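Local coordinates for rhamnosidase B (Bacillus sp., PDB 2OKX), which probably hydrolyses terminal alpha-L-rhamnose residues from rhamnosides, as an inverting glycoside hydrolase of family 78, at residues E639-A642 / A648-A651; F631-A636 / A651-A656; I154-L159 / G493-V498. All blocks are in the same frame, centred on the assembly; numbering follows the deposited sequence.

Contact 1: E639-A642 / A648-A651; sequences EYAA and AFAA
Tyr640 turns the edge of its phenol ring onto a face of Phe649, a T-shaped aromatic pair that makes up most of the contact between segments 639-642 and 648-651. The ring centroids lie 4.9 Å apart and the planes stand at 77° to each other. Tyr640 CD2 leads, 3.6 Å from Phe649 CD1 and displaced from the middle of the phenyl face toward its rim; Tyr640 CE2 follows at 3.8 Å from Phe649 CG. The tyrosine therefore presents one whole C-H edge, CD2 and CE2 together.

Beside the pair, two alanines bring the backbones together. Ala641 CB lies near the plane of the Phe649 ring, at its edge and 4.5 Å from Phe649 CD1, and is equally far from Ala650 CB. With methyl groups alone at this point, the CA atoms of Ala641 and Ala650 come within 6.1 Å, so the two helices run close where the chain has only just turned from one into the other.

Both aromatic side chains leave their helices with CG anti to the backbone N (chi1 172° for Tyr640 and 162° for Phe649), which swings each ring out into the space between the helices. A second shell then hems them in. Helix 595-603 covers the pair, with Val597 and Leu601 against Tyr640 and with Glu598 and Asn602 against Phe649, while helix 696-715 touches the alanines through Leu712 and Ala715. The phenol OH makes a weak hydrogen bond to Glu598.

No hydrogen bond or salt bridge crosses between the two segments. Their cohesion comes from dispersion and from the weak electrostatic attraction of polarised C-H edge for pi face, a buried apolar contact whose one phenolic oxygen finds its partner on a third helix.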
ATOM      1  N   GLU A 639     -20.583  11.805  -2.929  1.00 25.19           N
ATOM      2  CA  GLU A 639     -20.693  11.649  -1.484  1.00 23.28           C
ATOM      3  C   GLU A 639     -19.920  12.718  -0.725  1.00 21.13           C
ATOM      4  O   GLU A 639     -20.365  13.182   0.320  1.00 20.99           O
ATOM      5  CB  GLU A 639     -20.246  10.241  -1.082  1.00 22.79           C
ATOM      6  CG  GLU A 639     -21.259   9.183  -1.490  1.00 23.01           C
ATOM      7  CD  GLU A 639     -20.779   7.761  -1.286  1.00 22.67           C
ATOM      8  OE1 GLU A 639     -21.633   6.854  -1.261  1.00 25.03           O
ATOM      9  OE2 GLU A 639     -19.558   7.540  -1.166  1.00 24.45           O
ATOM     10  N   TYR A 640     -18.772  13.124  -1.256  1.00 20.16           N
ATOM     11  CA  TYR A 640     -17.972  14.158  -0.613  1.00 20.90           C
ATOM     12  C   TYR A 640     -18.681  15.504  -0.721  1.00 21.72           C
ATOM     13  O   TYR A 640     -18.730  16.273   0.238  1.00 20.64           O
ATOM     14  CB  TYR A 640     -16.594  14.266  -1.272  1.00 19.48           C
ATOM     15  CG  TYR A 640     -15.791  15.445  -0.775  1.00 20.32           C
ATOM     16  CD1 TYR A 640     -15.088  15.384   0.429  1.00 20.26           C
ATOM     17  CD2 TYR A 640     -15.763  16.640  -1.495  1.00 23.37           C
ATOM     18  CE1 TYR A 640     -14.378  16.487   0.904  1.00 20.89           C
ATOM     19  CE2 TYR A 640     -15.058  17.749  -1.030  1.00 21.64           C
ATOM     20  CZ  TYR A 640     -14.367  17.666   0.166  1.00 23.69           C
ATOM     21  OH  TYR A 640     -13.661  18.759   0.610  1.00 24.62           O
ATOM     22  N   ALA A 641     -19.214  15.790  -1.904  1.00 22.18           N
ATOM     23  CA  ALA A 641     -19.921  17.044  -2.137  1.00 22.79           C
ATOM     24  C   ALA A 641     -21.147  17.146  -1.234  1.00 21.73           C
ATOM     25  O   ALA A 641     -21.451  18.218  -0.705  1.00 23.27           O
ATOM     26  CB  ALA A 641     -20.339  17.143  -3.604  1.00 22.09           C
ATOM     27  N   ALA A 642     -21.851  16.032  -1.057  1.00 20.16           N
ATOM     28  CA  ALA A 642     -23.042  16.015  -0.212  1.00 21.54           C
ATOM     29  C   ALA A 642     -22.685  16.090   1.273  1.00 21.09           C
ATOM     30  O   ALA A 642     -23.387  16.728   2.062  1.00 21.77           O
ATOM     31  CB  ALA A 642     -23.863  14.759  -0.489  1.00 20.82           C
ATOM     32  N   ALA A 648     -18.569  24.550  -4.365  1.00 29.78           N
ATOM     33  CA  ALA A 648     -17.404  25.014  -5.108  1.00 29.34           C
ATOM     34  C   ALA A 648     -16.616  23.824  -5.638  1.00 29.99           C
ATOM     35  O   ALA A 648     -16.156  23.832  -6.781  1.00 29.01           O
ATOM     36  CB  ALA A 648     -16.521  25.874  -4.217  1.00 29.88           C
ATOM     37  N   PHE A 649     -16.457  22.798  -4.807  1.00 27.77           N
ATOM     38  CA  PHE A 649     -15.730  21.612  -5.235  1.00 27.04           C
ATOM     39  C   PHE A 649     -16.486  20.899  -6.349  1.00 26.54           C
ATOM     40  O   PHE A 649     -15.884  20.433  -7.312  1.00 27.51           O
ATOM     41  CB  PHE A 649     -15.505  20.645  -4.062  1.00 25.34           C
ATOM     42  CG  PHE A 649     -15.166  19.246  -4.499  1.00 24.54           C
ATOM     43  CD1 PHE A 649     -16.162  18.284  -4.631  1.00 22.95           C
ATOM     44  CD2 PHE A 649     -13.863  18.911  -4.848  1.00 25.37           C
ATOM     45  CE1 PHE A 649     -15.866  17.011  -5.109  1.00 23.85           C
ATOM     46  CE2 PHE A 649     -13.558  17.645  -5.328  1.00 24.89           C
ATOM     47  CZ  PHE A 649     -14.563  16.692  -5.461  1.00 24.82           C
ATOM     48  N   ALA A 650     -17.806  20.811  -6.214  1.00 28.03           N
ATOM     49  CA  ALA A 650     -18.626  20.149  -7.222  1.00 30.31           C
ATOM     50  C   ALA A 650     -18.417  20.803  -8.583  1.00 31.47           C
ATOM     51  O   ALA A 650     -18.312  20.122  -9.604  1.00 31.34           O
ATOM     52  CB  ALA A 650     -20.098  20.218  -6.829  1.00 29.18           C
ATOM     53  N   ALA A 651     -18.357  22.131  -8.585  1.00 33.49           N
ATOM     54  CA  ALA A 651     -18.158  22.892  -9.813  1.00 34.00           C
ATOM     55  C   ALA A 651     -16.773  22.621 -10.393  1.00 33.52           C
ATOM     56  O   ALA A 651     -16.620  22.458 -11.605  1.00 32.32           O
ATOM     57  CB  ALA A 651     -18.327  24.386  -9.531  1.00 34.98           C
TER

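Contact 2: F631-A636 / A651-A656; sequences FFWILA and ARIWPA
The indole of Trp633 reaches across from helix 627-644 and puts its six-membered ring against Ile653 and Ala656 of helix 647-665. Its CZ2 meets the outer part of the isoleucine, 3.9 Å from Ile653 CG1 and as close to Ile653 CD1, the two side chains lying alongside each other and pointing opposite ways. One turn further on, Ala656 CB approaches the ring edge near its plane, 3.9 Å from Trp633 CH2. A chi1 of 169°, which carries CG away from the backbone N, extends the indole between the helices.

This is the close-packed side. Tyr614 meets the indole edge-to-face and its hydroxyl is hydrogen-bonded to the carbonyl of Ala656, while Val604 and Pro605 press on the tryptophan from a loop. The indole N-H is spoken for as well, bonding to the carbonyl O of Leu601 in helix 595-603. By contrast, Ala651, Arg652 and Pro655 are exposed and make no contact with 631-636; Arg652 instead forms a salt bridge with Glu598. Pro655 accompanies a kink, because the backbone N of neither 655 nor 656 bonds to the preceding turn.

Two successive antiparallel helices joined by a short turn are the hairpin unit of the (alpha/alpha)6 barrel, consistent with the six-hairpin glycosidase family; here Trp633 fills the space between them.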
ATOM      1  N   PHE A 631     -15.856   4.505 -11.540  1.00 23.43           N
ATOM      2  CA  PHE A 631     -17.252   4.752 -11.202  1.00 24.71           C
ATOM      3  C   PHE A 631     -17.363   5.032  -9.703  1.00 24.73           C
ATOM      4  O   PHE A 631     -18.186   5.844  -9.279  1.00 25.30           O
ATOM      5  CB  PHE A 631     -18.135   3.549 -11.569  1.00 25.89           C
ATOM      6  CG  PHE A 631     -18.097   3.181 -13.032  1.00 24.46           C
ATOM      7  CD1 PHE A 631     -17.792   4.133 -14.001  1.00 23.80           C
ATOM      8  CD2 PHE A 631     -18.381   1.880 -13.439  1.00 25.04           C
ATOM      9  CE1 PHE A 631     -17.766   3.791 -15.360  1.00 24.69           C
ATOM     10  CE2 PHE A 631     -18.360   1.530 -14.793  1.00 25.02           C
ATOM     11  CZ  PHE A 631     -18.050   2.492 -15.753  1.00 24.09           C
ATOM     12  N   PHE A 632     -16.537   4.361  -8.900  1.00 24.23           N
ATOM     13  CA  PHE A 632     -16.570   4.575  -7.456  1.00 22.44           C
ATOM     14  C   PHE A 632     -16.003   5.946  -7.121  1.00 21.53           C
ATOM     15  O   PHE A 632     -16.363   6.547  -6.106  1.00 21.28           O
ATOM     16  CB  PHE A 632     -15.796   3.477  -6.714  1.00 22.72           C
ATOM     17  CG  PHE A 632     -16.425   2.115  -6.823  1.00 25.27           C
ATOM     18  CD1 PHE A 632     -17.798   1.982  -7.035  1.00 27.18           C
ATOM     19  CD2 PHE A 632     -15.652   0.964  -6.721  1.00 25.16           C
ATOM     20  CE1 PHE A 632     -18.385   0.723  -7.148  1.00 26.64           C
ATOM     21  CE2 PHE A 632     -16.229  -0.295  -6.832  1.00 27.05           C
ATOM     22  CZ  PHE A 632     -17.602  -0.416  -7.048  1.00 27.79           C
ATOM     23  N   TRP A 633     -15.114   6.436  -7.981  1.00 21.63           N
ATOM     24  CA  TRP A 633     -14.523   7.757  -7.798  1.00 22.47           C
ATOM     25  C   TRP A 633     -15.634   8.793  -7.973  1.00 23.58           C
ATOM     26  O   TRP A 633     -15.719   9.765  -7.224  1.00 24.09           O
ATOM     27  CB  TRP A 633     -13.427   8.010  -8.840  1.00 21.25           C
ATOM     28  CG  TRP A 633     -12.957   9.444  -8.885  1.00 23.47           C
ATOM     29  CD1 TRP A 633     -12.212  10.094  -7.944  1.00 23.37           C
ATOM     30  CD2 TRP A 633     -13.232  10.407  -9.913  1.00 23.39           C
ATOM     31  NE1 TRP A 633     -12.005  11.403  -8.320  1.00 24.52           N
ATOM     32  CE2 TRP A 633     -12.621  11.622  -9.524  1.00 25.65           C
ATOM     33  CE3 TRP A 633     -13.935  10.361 -11.125  1.00 25.93           C
ATOM     34  CZ2 TRP A 633     -12.693  12.784 -10.305  1.00 25.74           C
ATOM     35  CZ3 TRP A 633     -14.007  11.518 -11.904  1.00 26.77           C
ATOM     36  CH2 TRP A 633     -13.389  12.712 -11.488  1.00 26.95           C
ATOM     37  N   ILE A 634     -16.481   8.587  -8.978  1.00 24.11           N
ATOM     38  CA  ILE A 634     -17.580   9.513  -9.217  1.00 24.40           C
ATOM     39  C   ILE A 634     -18.506   9.479  -8.004  1.00 24.29           C
ATOM     40  O   ILE A 634     -18.955  10.516  -7.521  1.00 23.77           O
ATOM     41  CB  ILE A 634     -18.361   9.133 -10.495  1.00 25.51           C
ATOM     42  CG1 ILE A 634     -17.471   9.364 -11.724  1.00 24.79           C
ATOM     43  CG2 ILE A 634     -19.640   9.962 -10.597  1.00 24.03           C
ATOM     44  CD1 ILE A 634     -18.086   8.909 -13.039  1.00 26.78           C
ATOM     45  N   LEU A 635     -18.773   8.275  -7.510  1.00 25.66           N
ATOM     46  CA  LEU A 635     -19.622   8.100  -6.338  1.00 24.80           C
ATOM     47  C   LEU A 635     -19.007   8.869  -5.171  1.00 23.51           C
ATOM     48  O   LEU A 635     -19.689   9.637  -4.493  1.00 23.01           O
ATOM     49  CB  LEU A 635     -19.713   6.619  -5.965  1.00 27.01           C
ATOM     50  CG  LEU A 635     -20.997   6.102  -5.305  1.00 30.35           C
ATOM     51  CD1 LEU A 635     -20.688   4.788  -4.612  1.00 29.85           C
ATOM     52  CD2 LEU A 635     -21.551   7.102  -4.313  1.00 29.87           C
ATOM     53  N   ALA A 636     -17.711   8.664  -4.943  1.00 21.26           N
ATOM     54  CA  ALA A 636     -17.018   9.338  -3.850  1.00 20.72           C
ATOM     55  C   ALA A 636     -17.102  10.858  -3.978  1.00 21.65           C
ATOM     56  O   ALA A 636     -17.226  11.564  -2.973  1.00 20.82           O
ATOM     57  CB  ALA A 636     -15.560   8.890  -3.795  1.00 20.77           C
ATOM     58  N   ALA A 651     -18.357  22.131  -8.585  1.00 33.49           N
ATOM     59  CA  ALA A 651     -18.158  22.892  -9.813  1.00 34.00           C
ATOM     60  C   ALA A 651     -16.773  22.621 -10.393  1.00 33.52           C
ATOM     61  O   ALA A 651     -16.620  22.458 -11.605  1.00 32.32           O
ATOM     62  CB  ALA A 651     -18.327  24.386  -9.531  1.00 34.98           C
ATOM     63  N   ARG A 652     -15.768  22.567  -9.523  1.00 32.24           N
ATOM     64  CA  ARG A 652     -14.399  22.315  -9.958  1.00 31.76           C
ATOM     65  C   ARG A 652     -14.213  20.914 -10.521  1.00 32.21           C
ATOM     66  O   ARG A 652     -13.470  20.721 -11.483  1.00 33.30           O
ATOM     67  CB  ARG A 652     -13.411  22.496  -8.800  1.00 32.76           C
ATOM     68  CG  ARG A 652     -13.261  23.917  -8.281  1.00 36.85           C
ATOM     69  CD  ARG A 652     -12.010  24.033  -7.422  1.00 38.76           C
ATOM     70  NE  ARG A 652     -12.066  23.190  -6.230  1.00 41.81           N
ATOM     71  CZ  ARG A 652     -12.646  23.546  -5.087  1.00 41.88           C
ATOM     72  NH1 ARG A 652     -12.652  22.714  -4.054  1.00 40.73           N
ATOM     73  NH2 ARG A 652     -13.206  24.744  -4.971  1.00 41.14           N
ATOM     74  N   ILE A 653     -14.891  19.937  -9.925  1.00 30.47           N
ATOM     75  CA  ILE A 653     -14.749  18.549 -10.348  1.00 30.45           C
ATOM     76  C   ILE A 653     -15.701  18.077 -11.450  1.00 30.93           C
ATOM     77  O   ILE A 653     -15.420  17.086 -12.123  1.00 30.04           O
ATOM     78  CB  ILE A 653     -14.883  17.590  -9.123  1.00 28.96           C
ATOM     79  CG1 ILE A 653     -14.055  16.327  -9.355  1.00 27.60           C
ATOM     80  CG2 ILE A 653     -16.345  17.214  -8.895  1.00 29.48           C
ATOM     81  CD1 ILE A 653     -12.566  16.573  -9.314  1.00 25.94           C
ATOM     82  N   TRP A 654     -16.819  18.775 -11.643  1.00 31.26           N
ATOM     83  CA  TRP A 654     -17.789  18.365 -12.663  1.00 32.21           C
ATOM     84  C   TRP A 654     -17.184  18.062 -14.035  1.00 31.03           C
ATOM     85  O   TRP A 654     -17.467  17.019 -14.625  1.00 31.74           O
ATOM     86  CB  TRP A 654     -18.895  19.416 -12.821  1.00 32.08           C
ATOM     87  CG  TRP A 654     -19.763  19.173 -14.031  1.00 33.40           C
ATOM     88  CD1 TRP A 654     -19.975  20.034 -15.072  1.00 33.91           C
ATOM     89  CD2 TRP A 654     -20.497  17.979 -14.346  1.00 32.29           C
ATOM     90  NE1 TRP A 654     -20.792  19.451 -16.014  1.00 33.06           N
ATOM     91  CE2 TRP A 654     -21.127  18.191 -15.595  1.00 33.16           C
ATOM     92  CE3 TRP A 654     -20.683  16.752 -13.695  1.00 33.61           C
ATOM     93  CZ2 TRP A 654     -21.929  17.220 -16.208  1.00 31.77           C
ATOM     94  CZ3 TRP A 654     -21.482  15.785 -14.306  1.00 33.02           C
ATOM     95  CH2 TRP A 654     -22.093  16.027 -15.550  1.00 33.54           C
ATOM     96  N   PRO A 655     -16.353  18.973 -14.569  1.00 31.19           N
ATOM     97  CA  PRO A 655     -15.742  18.739 -15.884  1.00 31.86           C
ATOM     98  C   PRO A 655     -15.011  17.399 -15.989  1.00 31.60           C
ATOM     99  O   PRO A 655     -15.164  16.678 -16.978  1.00 31.25           O
ATOM    100  CB  PRO A 655     -14.804  19.934 -16.039  1.00 32.43           C
ATOM    101  CG  PRO A 655     -15.555  21.021 -15.336  1.00 32.34           C
ATOM    102  CD  PRO A 655     -16.027  20.322 -14.076  1.00 31.36           C
ATOM    103  N   ALA A 656     -14.220  17.065 -14.972  1.00 30.53           N
ATOM    104  CA  ALA A 656     -13.481  15.805 -14.973  1.00 30.17           C
ATOM    105  C   ALA A 656     -14.444  14.624 -14.945  1.00 29.66           C
ATOM    106  O   ALA A 656     -14.175  13.577 -15.537  1.00 30.79           O
ATOM    107  CB  ALA A 656     -12.540  15.744 -13.771  1.00 30.57           C
TER

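Contact 3: I154-L159 / G493-V498; sequences IDAREL and GRQSYV
Ile154 and Tyr497 lie roughly perpendicular to each other, the isoleucine branch meeting the phenol end of the tyrosine. Ile154 CG1 lies 3.7 Å from Tyr497 OH and 4.2 Å from Tyr497 CZ, an oblique approach. With CG1 beside the backbone N and anti to the carbonyl carbon (chi1 -51°), the isoleucine holds out this branch toward the strand, while Tyr497, its CG anti to the backbone N, points its ring back. The phenol OH is hydrogen-bonded to Glu152, so the tyrosine reaches the residue just before the short strand 153-155 by a polar bond, and the strand itself by an apolar touch.

The second meeting place is lighter: the methyl of Ala156 faces the bent side chain of Gln495. Tyr488 of strand 485-489 touches Ala156 and meets the ring of Tyr497, linking the two places.

Asp155, which takes no part in the touch, shapes the segment. Its OD2 accepts the backbone N of Arg157 at 3.0 Å, an Asx turn leading into the 3-10 segment 156-158. The guanidinium then grips the same carboxylate side-on: Arg157 NE bonds to OD2 of Asp155 on the syn side at 2.9 Å, and Arg157 NH2 to OD1 at 2.7 Å. OD2 thus takes two donors, an arrangement that would probably stabilise the charged carboxylate.

Between the segments themselves, where Ala156 CA and Gln495 CA, the nearest pair, stay 9.1 Å apart, the contact is sparse and mainly apolar; the stronger polar bonds hold the turn's shape and, through Glu152, orient the tyrosine.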
ATOM      1  N   ILE A 154      22.303  -0.401   5.396  1.00 26.81           N
ATOM      2  CA  ILE A 154      23.179   0.680   5.834  1.00 26.69           C
ATOM      3  C   ILE A 154      24.345   0.195   6.682  1.00 27.05           C
ATOM      4  O   ILE A 154      24.144  -0.461   7.702  1.00 26.28           O
ATOM      5  CB  ILE A 154      22.397   1.710   6.695  1.00 27.10           C
ATOM      6  CG1 ILE A 154      21.120   2.155   5.977  1.00 26.68           C
ATOM      7  CG2 ILE A 154      23.287   2.903   7.016  1.00 27.25           C
ATOM      8  CD1 ILE A 154      21.348   2.965   4.715  1.00 27.77           C
ATOM      9  N   ASP A 155      25.563   0.525   6.265  1.00 26.63           N
ATOM     10  CA  ASP A 155      26.745   0.146   7.029  1.00 26.83           C
ATOM     11  C   ASP A 155      27.188   1.406   7.763  1.00 27.67           C
ATOM     12  O   ASP A 155      27.842   2.283   7.188  1.00 27.43           O
ATOM     13  CB  ASP A 155      27.850  -0.355   6.099  1.00 28.13           C
ATOM     14  CG  ASP A 155      29.036  -0.911   6.858  1.00 29.92           C
ATOM     15  OD1 ASP A 155      29.766  -1.753   6.290  1.00 32.33           O
ATOM     16  OD2 ASP A 155      29.242  -0.500   8.020  1.00 29.08           O
ATOM     17  N   ALA A 156      26.813   1.489   9.035  1.00 26.44           N
ATOM     18  CA  ALA A 156      27.114   2.646   9.869  1.00 26.99           C
ATOM     19  C   ALA A 156      28.602   2.937  10.040  1.00 26.62           C
ATOM     20  O   ALA A 156      28.980   4.037  10.437  1.00 27.09           O
ATOM     21  CB  ALA A 156      26.450   2.480  11.234  1.00 26.59           C
ATOM     22  N   ARG A 157      29.450   1.961   9.746  1.00 27.92           N
ATOM     23  CA  ARG A 157      30.889   2.170   9.867  1.00 29.09           C
ATOM     24  C   ARG A 157      31.386   3.214   8.865  1.00 30.43           C
ATOM     25  O   ARG A 157      32.444   3.814   9.055  1.00 30.80           O
ATOM     26  CB  ARG A 157      31.630   0.849   9.665  1.00 28.38           C
ATOM     27  CG  ARG A 157      31.375  -0.148  10.776  1.00 27.21           C
ATOM     28  CD  ARG A 157      31.950  -1.504  10.445  1.00 27.35           C
ATOM     29  NE  ARG A 157      31.368  -2.065   9.229  1.00 26.93           N
ATOM     30  CZ  ARG A 157      31.601  -3.300   8.799  1.00 27.86           C
ATOM     31  NH1 ARG A 157      32.405  -4.104   9.489  1.00 28.02           N
ATOM     32  NH2 ARG A 157      31.036  -3.733   7.680  1.00 27.78           N
ATOM     33  N   GLU A 158      30.612   3.440   7.806  1.00 29.68           N
ATOM     34  CA  GLU A 158      30.979   4.412   6.779  1.00 30.56           C
ATOM     35  C   GLU A 158      30.062   5.626   6.807  1.00 30.76           C
ATOM     36  O   GLU A 158      30.131   6.488   5.929  1.00 31.03           O
ATOM     37  CB  GLU A 158      30.906   3.767   5.394  1.00 31.04           C
ATOM     38  CG  GLU A 158      31.669   2.466   5.286  1.00 29.66           C
ATOM     39  CD  GLU A 158      31.519   1.815   3.929  1.00 30.21           C
ATOM     40  OE1 GLU A 158      31.957   0.657   3.785  1.00 32.01           O
ATOM     41  OE2 GLU A 158      30.969   2.458   3.008  1.00 33.12           O
ATOM     42  N   LEU A 159      29.205   5.693   7.821  1.00 31.07           N
ATOM     43  CA  LEU A 159      28.258   6.794   7.953  1.00 31.08           C
ATOM     44  C   LEU A 159      28.693   7.834   8.982  1.00 30.90           C
ATOM     45  O   LEU A 159      29.062   7.496  10.106  1.00 29.52           O
ATOM     46  CB  LEU A 159      26.872   6.238   8.326  1.00 32.07           C
ATOM     47  CG  LEU A 159      25.685   7.177   8.577  1.00 32.85           C
ATOM     48  CD1 LEU A 159      25.778   7.797   9.948  1.00 35.53           C
ATOM     49  CD2 LEU A 159      25.643   8.243   7.513  1.00 34.95           C
ATOM     50  N   GLY A 493      30.326   0.836  19.486  1.00 29.25           N
ATOM     51  CA  GLY A 493      29.658   1.551  20.562  1.00 30.27           C
ATOM     52  C   GLY A 493      28.152   1.728  20.499  1.00 30.49           C
ATOM     53  O   GLY A 493      27.442   0.951  19.856  1.00 31.21           O
ATOM     54  N   ARG A 494      27.661   2.753  21.190  1.00 29.81           N
ATOM     55  CA  ARG A 494      26.234   3.041  21.221  1.00 30.09           C
ATOM     56  C   ARG A 494      25.840   3.861  20.005  1.00 29.10           C
ATOM     57  O   ARG A 494      26.574   4.756  19.581  1.00 28.41           O
ATOM     58  CB  ARG A 494      25.847   3.811  22.491  1.00 31.48           C
ATOM     59  CG  ARG A 494      24.361   4.151  22.525  1.00 35.80           C
ATOM     60  CD  ARG A 494      23.956   5.073  23.661  1.00 38.69           C
ATOM     61  NE  ARG A 494      24.098   4.460  24.977  1.00 39.49           N
ATOM     62  CZ  ARG A 494      23.197   4.568  25.950  1.00 38.48           C
ATOM     63  NH1 ARG A 494      22.080   5.256  25.760  1.00 38.32           N
ATOM     64  NH2 ARG A 494      23.425   4.001  27.125  1.00 39.33           N
ATOM     65  N   GLN A 495      24.668   3.562  19.455  1.00 27.05           N
ATOM     66  CA  GLN A 495      24.186   4.267  18.279  1.00 24.41           C
ATOM     67  C   GLN A 495      22.668   4.167  18.171  1.00 23.91           C
ATOM     68  O   GLN A 495      22.044   3.318  18.806  1.00 21.57           O
ATOM     69  CB  GLN A 495      24.840   3.679  17.030  1.00 24.46           C
ATOM     70  CG  GLN A 495      24.560   2.201  16.837  1.00 24.17           C
ATOM     71  CD  GLN A 495      25.759   1.445  16.303  1.00 25.75           C
ATOM     72  OE1 GLN A 495      26.552   0.886  17.069  1.00 27.75           O
ATOM     73  NE2 GLN A 495      25.908   1.432  14.987  1.00 23.86           N
ATOM     74  N   SER A 496      22.086   5.051  17.369  1.00 23.93           N
ATOM     75  CA  SER A 496      20.644   5.077  17.162  1.00 25.41           C
ATOM     76  C   SER A 496      20.362   5.149  15.672  1.00 25.41           C
ATOM     77  O   SER A 496      21.154   5.701  14.908  1.00 25.32           O
ATOM     78  CB  SER A 496      20.024   6.296  17.848  1.00 24.42           C
ATOM     79  OG  SER A 496      20.264   6.264  19.239  1.00 30.85           O
ATOM     80  N   TYR A 497      19.231   4.588  15.264  1.00 24.54           N
ATOM     81  CA  TYR A 497      18.848   4.603  13.863  1.00 23.03           C
ATOM     82  C   TYR A 497      17.338   4.553  13.699  1.00 22.25           C
ATOM     83  O   TYR A 497      16.652   3.819  14.407  1.00 21.56           O
ATOM     84  CB  TYR A 497      19.458   3.410  13.125  1.00 22.56           C
ATOM     85  CG  TYR A 497      19.115   3.396  11.650  1.00 23.93           C
ATOM     86  CD1 TYR A 497      19.701   4.307  10.771  1.00 22.81           C
ATOM     87  CD2 TYR A 497      18.168   2.502  11.141  1.00 23.55           C
ATOM     88  CE1 TYR A 497      19.354   4.332   9.428  1.00 24.26           C
ATOM     89  CE2 TYR A 497      17.812   2.521   9.796  1.00 23.45           C
ATOM     90  CZ  TYR A 497      18.408   3.438   8.945  1.00 24.18           C
ATOM     91  OH  TYR A 497      18.058   3.473   7.614  1.00 23.65           O
ATOM     92  N   VAL A 498      16.830   5.350  12.766  1.00 21.10           N
ATOM     93  CA  VAL A 498      15.409   5.373  12.463  1.00 20.59           C
ATOM     94  C   VAL A 498      15.278   5.252  10.949  1.00 20.13           C
ATOM     95  O   VAL A 498      15.689   6.145  10.206  1.00 20.94           O
ATOM     96  CB  VAL A 498      14.738   6.685  12.922  1.00 20.27           C
ATOM     97  CG1 VAL A 498      13.284   6.714  12.464  1.00 20.10           C
ATOM     98  CG2 VAL A 498      14.812   6.805  14.436  1.00 19.73           C
TER

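In the fold
From the N terminus, contact 3 comes first: residues 154-159, in the range of the N-terminal domain family, are met by strand 493-498 in the concanavalin-like range. It closes a loop of more than 300 residues, rich in strand, and ties two beta regions together. Only then does the chain enter the helical domain, where contacts 1 and 2 both close the hairpin of helices 627-644 and 647-665. Contact 1 closes the shorter loop, nearer the turn, and lies within the span of contact 2 up to the shared Ala651; their centres are 8 Å apart. Contact 3 crosses neither and sits about 50 Å from contact 1, centre to centre, across the chain's centre.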